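Local coordinates for uncharacterized protein (Bacteroides caccae, PDB 4L7A) that is of unknown function but is probably a zinc-dependent metallopeptidase of the Peptidase_MA clan, at residues F13-S16 with E17-S21; L83-T86 with R87-P91; R176-A179 with E180-P183. All blocks are in the same frame, centred on the assembly; numbering follows the deposited sequence.

Contact 1. Residues F13-S16 with E17-S21; sequences FDAS and EKEKS
S16 and E19 form a capping box at the N terminus of helix 17-35, the first helix of the chain, where each residue binds the other's backbone NH. In one direction S16, at the N-cap, offers its hydroxyl to the first turn: E19 N donates to S16 OG over 3.2 Å. The hydroxyl reaches that NH because chi1 of 64° sets OG between the backbone N and the carbonyl carbon. In the other direction the E19 side chain turns back toward the incoming loop, and S16 N donates to E19 OE1 at 3.0 Å in a nearly straight bond, 168° at the hydrogen. The NH meets the carboxylate on its anti side and well out of its plane. With CG beside the backbone N and the chain extended beyond it, E19 runs past S16, its CG 3.3 Å from S16 OG. A negative carboxylate at this end of the helix would be expected to sit favourably against the helix dipole. The same oxygen also receives a water, which donates to D14 O as well and so ties the loop two residues before the cap to the E19 carboxylate.

The regular helical pattern starts at S16 too, with K20 N donating to S16 O at 3.1 Å. One residue on, E17 O accepts both S21 N and S21 OG, which approach from opposite faces of its carbonyl plane. A15 points its methyl at the helix, between the E19 carboxylate and the K20 chain, and packs with K20 on F59 of helix 59-81, while E19 touches W60 there. At its far end K20 makes a long salt bridge to E17, NZ to OE2 3.8 Å. Its extended aliphatic part runs alongside A15, bringing K20 CE to 4.1 Å from A15 CB.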
ATOM      1  N   PHE A  13     -20.118  12.645 -16.648  1.00 68.06           N
ATOM      2  CA  PHE A  13     -18.926  11.892 -16.194  1.00 61.13           C
ATOM      3  C   PHE A  13     -17.702  11.975 -17.164  1.00 58.52           C
ATOM      4  O   PHE A  13     -16.568  11.577 -16.780  1.00 52.69           O
ATOM      5  CB  PHE A  13     -19.320  10.412 -15.913  1.00 57.76           C
ATOM      6  N   ASP A  14     -17.927  12.457 -18.410  1.00 56.87           N
ATOM      7  CA  ASP A  14     -16.846  12.616 -19.438  1.00 47.61           C
ATOM      8  C   ASP A  14     -16.104  13.935 -19.186  1.00 39.82           C
ATOM      9  O   ASP A  14     -16.693  14.993 -18.915  1.00 37.18           O
ATOM     10  CB  ASP A  14     -17.367  12.621 -20.893  1.00 50.84           C
ATOM     11  CG  ASP A  14     -18.306  11.451 -21.216  1.00 55.24           C
ATOM     12  OD1 ASP A  14     -17.868  10.298 -21.203  1.00 62.95           O
ATOM     13  OD2 ASP A  14     -19.488  11.684 -21.531  1.00 63.53           O
ATOM     14  N   ALA A  15     -14.804  13.888 -19.325  1.00 33.27           N
ATOM     15  CA  ALA A  15     -14.020  15.072 -19.102  1.00 33.48           C
ATOM     16  C   ALA A  15     -13.728  15.789 -20.408  1.00 31.86           C
ATOM     17  O   ALA A  15     -13.540  15.151 -21.434  1.00 34.29           O
ATOM     18  CB  ALA A  15     -12.760  14.698 -18.425  1.00 32.24           C
ATOM     19  N   SER A  16     -13.637  17.108 -20.353  1.00 30.91           N
ATOM     20  CA  SER A  16     -13.222  17.921 -21.514  1.00 30.40           C
ATOM     21  C   SER A  16     -11.699  17.925 -21.614  1.00 30.65           C
ATOM     22  O   SER A  16     -11.008  17.574 -20.646  1.00 29.91           O
ATOM     23  CB  SER A  16     -13.712  19.369 -21.331  1.00 30.46           C
ATOM     24  OG  SER A  16     -13.092  19.978 -20.208  1.00 29.84           O
ATOM     25  N   GLU A  17     -11.151  18.388 -22.726  1.00 31.94           N
ATOM     26  CA  GLU A  17      -9.688  18.509 -22.843  1.00 32.38           C
ATOM     27  C   GLU A  17      -9.110  19.485 -21.821  1.00 31.72           C
ATOM     28  O   GLU A  17      -8.003  19.282 -21.321  1.00 30.54           O
ATOM     29  CB  GLU A  17      -9.289  18.949 -24.232  1.00 35.80           C
ATOM     30  CG  GLU A  17      -9.618  17.942 -25.305  1.00 40.91           C
ATOM     31  CD  GLU A  17      -8.984  16.562 -25.037  1.00 43.44           C
ATOM     32  OE1 GLU A  17      -7.803  16.472 -24.573  1.00 47.00           O
ATOM     33  OE2 GLU A  17      -9.705  15.571 -25.291  1.00 45.99           O
ATOM     34  N   LYS A  18      -9.856  20.538 -21.525  1.00 31.22           N
ATOM     35  CA  LYS A  18      -9.419  21.543 -20.538  1.00 33.32           C
ATOM     36  C   LYS A  18      -9.285  20.948 -19.133  1.00 31.71           C
ATOM     37  O   LYS A  18      -8.307  21.210 -18.440  1.00 31.25           O
ATOM     38  CB  LYS A  18     -10.414  22.703 -20.521  1.00 36.49           C
ATOM     39  CG  LYS A  18      -9.914  23.980 -19.823  1.00 40.31           C
ATOM     40  CD  LYS A  18     -10.632  25.209 -20.376  1.00 43.02           C
ATOM     41  CE  LYS A  18     -10.350  25.437 -21.891  1.00 46.70           C
ATOM     42  NZ  LYS A  18     -10.696  26.816 -22.374  1.00 49.18           N
ATOM     43  N   GLU A  19     -10.266  20.139 -18.745  1.00 29.02           N
ATOM     44  CA  GLU A  19     -10.280  19.434 -17.451  1.00 27.78           C
ATOM     45  C   GLU A  19      -9.099  18.453 -17.367  1.00 26.08           C
ATOM     46  O   GLU A  19      -8.380  18.438 -16.379  1.00 23.71           O
ATOM     47  CB  GLU A  19     -11.639  18.731 -17.244  1.00 27.62           C
ATOM     48  CG  GLU A  19     -12.792  19.742 -16.936  1.00 28.56           C
ATOM     49  CD  GLU A  19     -14.206  19.154 -16.999  1.00 28.27           C
ATOM     50  OE1 GLU A  19     -14.420  18.115 -17.644  1.00 29.61           O
ATOM     51  OE2 GLU A  19     -15.148  19.786 -16.468  1.00 28.21           O
ATOM     52  N   LYS A  20      -8.856  17.693 -18.434  1.00 25.70           N
ATOM     53  CA  LYS A  20      -7.721  16.773 -18.470  1.00 26.96           C
ATOM     54  C   LYS A  20      -6.389  17.472 -18.412  1.00 26.96           C
ATOM     55  O   LYS A  20      -5.484  16.959 -17.766  1.00 26.22           O
ATOM     56  CB  LYS A  20      -7.720  15.909 -19.716  1.00 27.86           C
ATOM     57  CG  LYS A  20      -8.898  15.008 -19.770  1.00 31.82           C
ATOM     58  CD  LYS A  20      -8.860  14.276 -21.063  1.00 37.65           C
ATOM     59  CE  LYS A  20     -10.120  13.542 -21.295  1.00 43.06           C
ATOM     60  NZ  LYS A  20     -10.016  12.912 -22.621  1.00 50.19           N
ATOM     61  N   SER A  21      -6.254  18.622 -19.094  1.00 28.02           N
ATOM     62  CA  SER A  21      -5.006  19.379 -19.009  1.00 29.87           C
ATOM     63  C   SER A  21      -4.859  19.962 -17.603  1.00 29.45           C
ATOM     64  O   SER A  21      -3.754  20.071 -17.107  1.00 31.09           O
ATOM     65  CB  SER A  21      -4.936  20.532 -20.039  1.00 32.03           C
ATOM     66  OG  SER A  21      -5.011  19.974 -21.322  1.00 33.31           O
TER
HETATM   67  O   HOH W   1     -16.396  16.532 -16.763  1.00 21.49           O

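Contact 2. Residues L83-T86 with R87-P91; sequences LDFT and RACAP
R87 and L83, one helical turn apart, meet through both backbone and side chain. Among the backbone bonds, R87 N donates to L83 O at 2.9 Å and 165°, and A88 N to D84 O at 3.0 Å with a more bent geometry. Beyond that the pattern frays: A88 N also leans weakly on F85 O, and C89 N, already outside helical geometry, divides itself between weak bonds to F85 O and T86 O.

The aliphatic contact lies on the outer side. The R87 chain crosses that of L83 obliquely, with R87 CD 3.7 Å from L83 CG and 3.9 Å from L83 CD2. A bend at chi3 (68°) then turns the guanidinium away toward helix 17-35 and the loop that follows it, where it bonds to P34 O and N36 OD1.

All this belongs to the short helix 83-88, which follows helix 59-81 closely and leads into strand 93-98 of the mixed sheet.

The sulfur-aromatic contact is on the buried side. C89 SG sits over one face of the F85 ring, 4.6 Å from its centroid and only 17° off the normal. L150 of helix 131-153 touches both residues, and F85 also packs against M240 and W244 of helix 211-244. For polar side chains, T86 OG1 turns back along the chain to bond D78 OD1 and G82 O.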
ATOM      1  N   LEU A  83      10.622  14.101   3.267  1.00 30.94           N
ATOM      2  CA  LEU A  83      10.468  13.965   1.846  1.00 32.16           C
ATOM      3  C   LEU A  83      11.462  12.944   1.314  1.00 31.10           C
ATOM      4  O   LEU A  83      11.108  12.121   0.452  1.00 28.20           O
ATOM      5  CB  LEU A  83      10.635  15.302   1.154  1.00 35.30           C
ATOM      6  CG  LEU A  83      10.357  15.242  -0.340  1.00 42.48           C
ATOM      7  CD1 LEU A  83       8.852  15.136  -0.585  1.00 44.55           C
ATOM      8  CD2 LEU A  83      10.971  16.474  -1.100  1.00 46.90           C
ATOM      9  N   ASP A  84      12.652  12.918   1.888  1.00 28.23           N
ATOM     10  CA  ASP A  84      13.687  11.999   1.423  1.00 30.32           C
ATOM     11  C   ASP A  84      13.341  10.557   1.650  1.00 27.40           C
ATOM     12  O   ASP A  84      13.586   9.696   0.813  1.00 26.93           O
ATOM     13  CB  ASP A  84      15.010  12.302   2.114  1.00 34.98           C
ATOM     14  CG  ASP A  84      15.641  13.568   1.593  1.00 37.96           C
ATOM     15  OD1 ASP A  84      15.375  13.912   0.444  1.00 38.49           O
ATOM     16  OD2 ASP A  84      16.380  14.246   2.325  1.00 43.06           O
ATOM     17  N   PHE A  85      12.705  10.293   2.769  1.00 28.18           N
ATOM     18  CA  PHE A  85      12.220   8.933   3.065  1.00 26.05           C
ATOM     19  C   PHE A  85      11.156   8.530   2.059  1.00 23.37           C
ATOM     20  O   PHE A  85      11.203   7.456   1.424  1.00 23.06           O
ATOM     21  CB  PHE A  85      11.663   8.907   4.498  1.00 24.75           C
ATOM     22  CG  PHE A  85      10.864   7.693   4.812  1.00 22.57           C
ATOM     23  CD1 PHE A  85      11.494   6.481   5.023  1.00 22.62           C
ATOM     24  CD2 PHE A  85       9.507   7.770   4.948  1.00 22.47           C
ATOM     25  CE1 PHE A  85      10.783   5.357   5.318  1.00 21.84           C
ATOM     26  CE2 PHE A  85       8.742   6.628   5.274  1.00 22.01           C
ATOM     27  CZ  PHE A  85       9.382   5.420   5.450  1.00 21.40           C
ATOM     28  N   THR A  86      10.177   9.407   1.881  1.00 23.45           N
ATOM     29  CA  THR A  86       9.083   9.120   0.940  1.00 22.71           C
ATOM     30  C   THR A  86       9.612   8.819  -0.425  1.00 22.91           C
ATOM     31  O   THR A  86       9.212   7.831  -1.035  1.00 23.53           O
ATOM     32  CB  THR A  86       8.074  10.282   0.879  1.00 22.46           C
ATOM     33  OG1 THR A  86       7.704  10.621   2.209  1.00 21.50           O
ATOM     34  CG2 THR A  86       6.805   9.902   0.105  1.00 22.11           C
ATOM     35  N   ARG A  87      10.549   9.639  -0.889  1.00 23.73           N
ATOM     36  CA  ARG A  87      11.142   9.435  -2.192  1.00 24.73           C
ATOM     37  C   ARG A  87      11.905   8.139  -2.253  1.00 23.56           C
ATOM     38  O   ARG A  87      12.013   7.558  -3.314  1.00 23.40           O
ATOM     39  CB  ARG A  87      12.058  10.621  -2.611  1.00 26.91           C
ATOM     40  CG  ARG A  87      11.252  11.888  -2.958  1.00 30.40           C
ATOM     41  CD  ARG A  87      12.088  13.188  -2.885  1.00 33.55           C
ATOM     42  NE  ARG A  87      13.088  13.186  -3.945  1.00 37.35           N
ATOM     43  CZ  ARG A  87      12.843  13.422  -5.248  1.00 42.56           C
ATOM     44  NH1 ARG A  87      11.615  13.679  -5.713  1.00 43.57           N
ATOM     45  NH2 ARG A  87      13.843  13.419  -6.117  1.00 43.98           N
ATOM     46  N   ALA A  88      12.492   7.700  -1.136  1.00 23.93           N
ATOM     47  CA  ALA A  88      13.344   6.510  -1.170  1.00 24.62           C
ATOM     48  C   ALA A  88      12.585   5.215  -1.433  1.00 25.57           C
ATOM     49  O   ALA A  88      13.180   4.273  -1.898  1.00 28.24           O
ATOM     50  CB  ALA A  88      14.148   6.364   0.121  1.00 24.87           C
ATOM     51  N   CYS A  89      11.302   5.149  -1.091  1.00 25.13           N
ATOM     52  CA  CYS A  89      10.529   3.950  -1.335  1.00 24.54           C
ATOM     53  C   CYS A  89       9.332   4.135  -2.267  1.00 24.18           C
ATOM     54  O   CYS A  89       8.394   3.376  -2.186  1.00 25.58           O
ATOM     55  CB  CYS A  89      10.072   3.346  -0.014  1.00 23.79           C
ATOM     56  SG  CYS A  89       9.252   4.444   1.120  1.00 23.93           S
ATOM     57  N   ALA A  90       9.364   5.153  -3.124  1.00 23.31           N
ATOM     58  CA  ALA A  90       8.241   5.454  -3.995  1.00 21.72           C
ATOM     59  C   ALA A  90       8.289   4.606  -5.226  1.00 20.25           C
ATOM     60  O   ALA A  90       9.318   4.205  -5.654  1.00 21.27           O
ATOM     61  CB  ALA A  90       8.239   6.924  -4.392  1.00 23.66           C
ATOM     62  N   PRO A  91       7.131   4.278  -5.779  1.00 20.27           N
ATOM     63  CA  PRO A  91       7.198   3.624  -7.054  1.00 21.18           C
ATOM     64  C   PRO A  91       7.608   4.669  -8.100  1.00 23.27           C
ATOM     65  O   PRO A  91       7.489   5.850  -7.857  1.00 22.01           O
ATOM     66  CB  PRO A  91       5.744   3.204  -7.301  1.00 20.05           C
ATOM     67  CG  PRO A  91       4.942   4.259  -6.656  1.00 21.22           C
ATOM     68  CD  PRO A  91       5.778   4.771  -5.459  1.00 20.75           C
TER

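Contact 3. Residues R176-A179 with E180-P183; sequences RKLA and EVAP
The backbone makes a single tight helical turn: V181 N donates to K177 O in the carbonyl plane at 3.0 Å, A182 N bonds to L178 O at 3.1 Å, and weaker bonds from E180 N to K177 O and V181 N to L178 O run beside them.

R176, just before the turn, lays its chain across E180 at about a right angle. The contact is made by methylenes, R176 CD lying 3.4 Å from E180 OE2, while the guanidinium and carboxylate planes stand 81° apart. The opposite charges are joined through a water, which takes a bond from R176 NH1 in the guanidinium plane and donates to E180 OE2. A second water links K177 N to E180 OE1. E180 can reach both because its CG is anti to the backbone N (chi1 -176°) and the chain continues extended.

V181 CG1 also packs against the arginine, 3.5 Å from R176 CB, and lies over one face of the guanidinium. With R176 cut back to an alanine, V181 CG1 is likely to lose much of its cover and N167 O the donor it has in NH1.

L178 CD1 comes within 4.3 Å of A182 CB, and both residues pack on L220 of helix 211-244. K177 takes the N-cap position of this short helix 178-181, a one-turn segment in the long connection between helices 160-163 and 195-208.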
ATOM      1  N   ARG A 176      -2.350 -22.559   4.152  1.00 28.42           N
ATOM      2  CA  ARG A 176      -2.457 -22.395   5.590  1.00 26.37           C
ATOM      3  C   ARG A 176      -3.272 -21.179   5.847  1.00 27.29           C
ATOM      4  O   ARG A 176      -2.981 -20.118   5.308  1.00 26.15           O
ATOM      5  CB  ARG A 176      -1.073 -22.230   6.223  1.00 27.43           C
ATOM      6  CG  ARG A 176      -0.148 -23.468   6.089  1.00 26.88           C
ATOM      7  CD  ARG A 176       1.076 -23.358   6.960  1.00 26.65           C
ATOM      8  NE  ARG A 176       1.955 -22.252   6.607  1.00 27.96           N
ATOM      9  CZ  ARG A 176       3.148 -22.053   7.172  1.00 28.66           C
ATOM     10  NH1 ARG A 176       3.570 -22.867   8.123  1.00 28.14           N
ATOM     11  NH2 ARG A 176       3.925 -21.054   6.783  1.00 28.55           N
ATOM     12  N   LYS A 177      -4.281 -21.300   6.695  1.00 29.07           N
ATOM     13  CA  LYS A 177      -5.135 -20.165   7.026  1.00 32.00           C
ATOM     14  C   LYS A 177      -4.565 -19.394   8.206  1.00 30.26           C
ATOM     15  O   LYS A 177      -3.634 -19.856   8.851  1.00 28.28           O
ATOM     16  CB  LYS A 177      -6.552 -20.649   7.379  1.00 36.84           C
ATOM     17  CG  LYS A 177      -7.308 -21.285   6.237  1.00 41.88           C
ATOM     18  CD  LYS A 177      -8.809 -21.266   6.576  1.00 46.51           C
ATOM     19  CE  LYS A 177      -9.657 -20.858   5.419  1.00 50.72           C
ATOM     20  NZ  LYS A 177     -10.291 -22.091   4.905  1.00 55.88           N
ATOM     21  N   LEU A 178      -5.183 -18.248   8.493  1.00 29.02           N
ATOM     22  CA  LEU A 178      -4.752 -17.349   9.537  1.00 27.87           C
ATOM     23  C   LEU A 178      -4.715 -18.029  10.901  1.00 27.78           C
ATOM     24  O   LEU A 178      -3.771 -17.850  11.630  1.00 25.87           O
ATOM     25  CB  LEU A 178      -5.672 -16.121   9.606  1.00 27.30           C
ATOM     26  CG  LEU A 178      -5.308 -15.040  10.631  1.00 26.69           C
ATOM     27  CD1 LEU A 178      -3.870 -14.530  10.468  1.00 25.37           C
ATOM     28  CD2 LEU A 178      -6.319 -13.898  10.491  1.00 25.40           C
ATOM     29  N   ALA A 179      -5.731 -18.816  11.216  1.00 27.91           N
ATOM     30  CA  ALA A 179      -5.785 -19.509  12.514  1.00 29.47           C
ATOM     31  C   ALA A 179      -4.606 -20.486  12.690  1.00 28.03           C
ATOM     32  O   ALA A 179      -4.111 -20.633  13.787  1.00 27.80           O
ATOM     33  CB  ALA A 179      -7.187 -20.233  12.706  1.00 28.83           C
ATOM     34  N   GLU A 180      -4.134 -21.087  11.594  1.00 27.70           N
ATOM     35  CA  GLU A 180      -2.925 -21.892  11.616  1.00 28.30           C
ATOM     36  C   GLU A 180      -1.619 -21.095  11.682  1.00 27.03           C
ATOM     37  O   GLU A 180      -0.706 -21.538  12.348  1.00 24.18           O
ATOM     38  CB  GLU A 180      -2.863 -22.827  10.403  1.00 29.97           C
ATOM     39  CG  GLU A 180      -1.655 -23.787  10.407  1.00 32.39           C
ATOM     40  CD  GLU A 180      -1.650 -24.782   9.213  1.00 38.03           C
ATOM     41  OE1 GLU A 180      -2.671 -24.858   8.490  1.00 37.27           O
ATOM     42  OE2 GLU A 180      -0.623 -25.496   9.036  1.00 41.61           O
ATOM     43  N   VAL A 181      -1.489 -19.960  10.974  1.00 24.98           N
ATOM     44  CA  VAL A 181      -0.168 -19.324  10.901  1.00 23.89           C
ATOM     45  C   VAL A 181       0.156 -18.339  12.041  1.00 22.59           C
ATOM     46  O   VAL A 181       1.310 -18.079  12.362  1.00 22.76           O
ATOM     47  CB  VAL A 181       0.094 -18.679   9.538  1.00 23.52           C
ATOM     48  CG1 VAL A 181      -0.019 -19.759   8.452  1.00 24.64           C
ATOM     49  CG2 VAL A 181      -0.829 -17.490   9.280  1.00 22.29           C
ATOM     50  N   ALA A 182      -0.874 -17.778  12.626  1.00 22.34           N
ATOM     51  CA  ALA A 182      -0.716 -16.797  13.665  1.00 22.54           C
ATOM     52  C   ALA A 182      -0.022 -17.404  14.860  1.00 22.54           C
ATOM     53  O   ALA A 182       0.858 -16.777  15.391  1.00 21.11           O
ATOM     54  CB  ALA A 182      -2.063 -16.205  14.016  1.00 22.09           C
ATOM     55  N   PRO A 183      -0.392 -18.648  15.276  1.00 25.56           N
ATOM     56  CA  PRO A 183       0.321 -19.267  16.409  1.00 27.74           C
ATOM     57  C   PRO A 183       1.799 -19.497  16.161  1.00 27.18           C
ATOM     58  O   PRO A 183       2.546 -19.695  17.123  1.00 30.45           O
ATOM     59  CB  PRO A 183      -0.405 -20.617  16.614  1.00 28.28           C
ATOM     60  CG  PRO A 183      -1.754 -20.380  16.170  1.00 28.38           C
ATOM     61  CD  PRO A 183      -1.587 -19.432  14.951  1.00 26.86           C
TER
HETATM   62  O   HOH W   2       2.046 -25.249   9.529  1.00 35.84           O
HETATM   63  O   HOH W   3      -4.827 -23.764   8.043  1.00 30.33           O

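From the N terminus, the three contacts follow in series, and none nests within or crosses another. Contact 1 closes the turn from the leading loop into helix 17-35, at the surface and against helix 59-81. Contact 2 comes after that second helix and closes the passage from helix 83-88 toward strand 93-98, tying the sheet's approach to helices 17-35, 131-153 and 211-244. Contact 3 closes a single turn far along the chain, and it too rests on helix 211-244, which thus meets contacts 2 and 3 alike. Contact 3 lies across the chain's centre from both others, its centre about 48 Å from that of contact 1 and about 33 Å from that of contact 2.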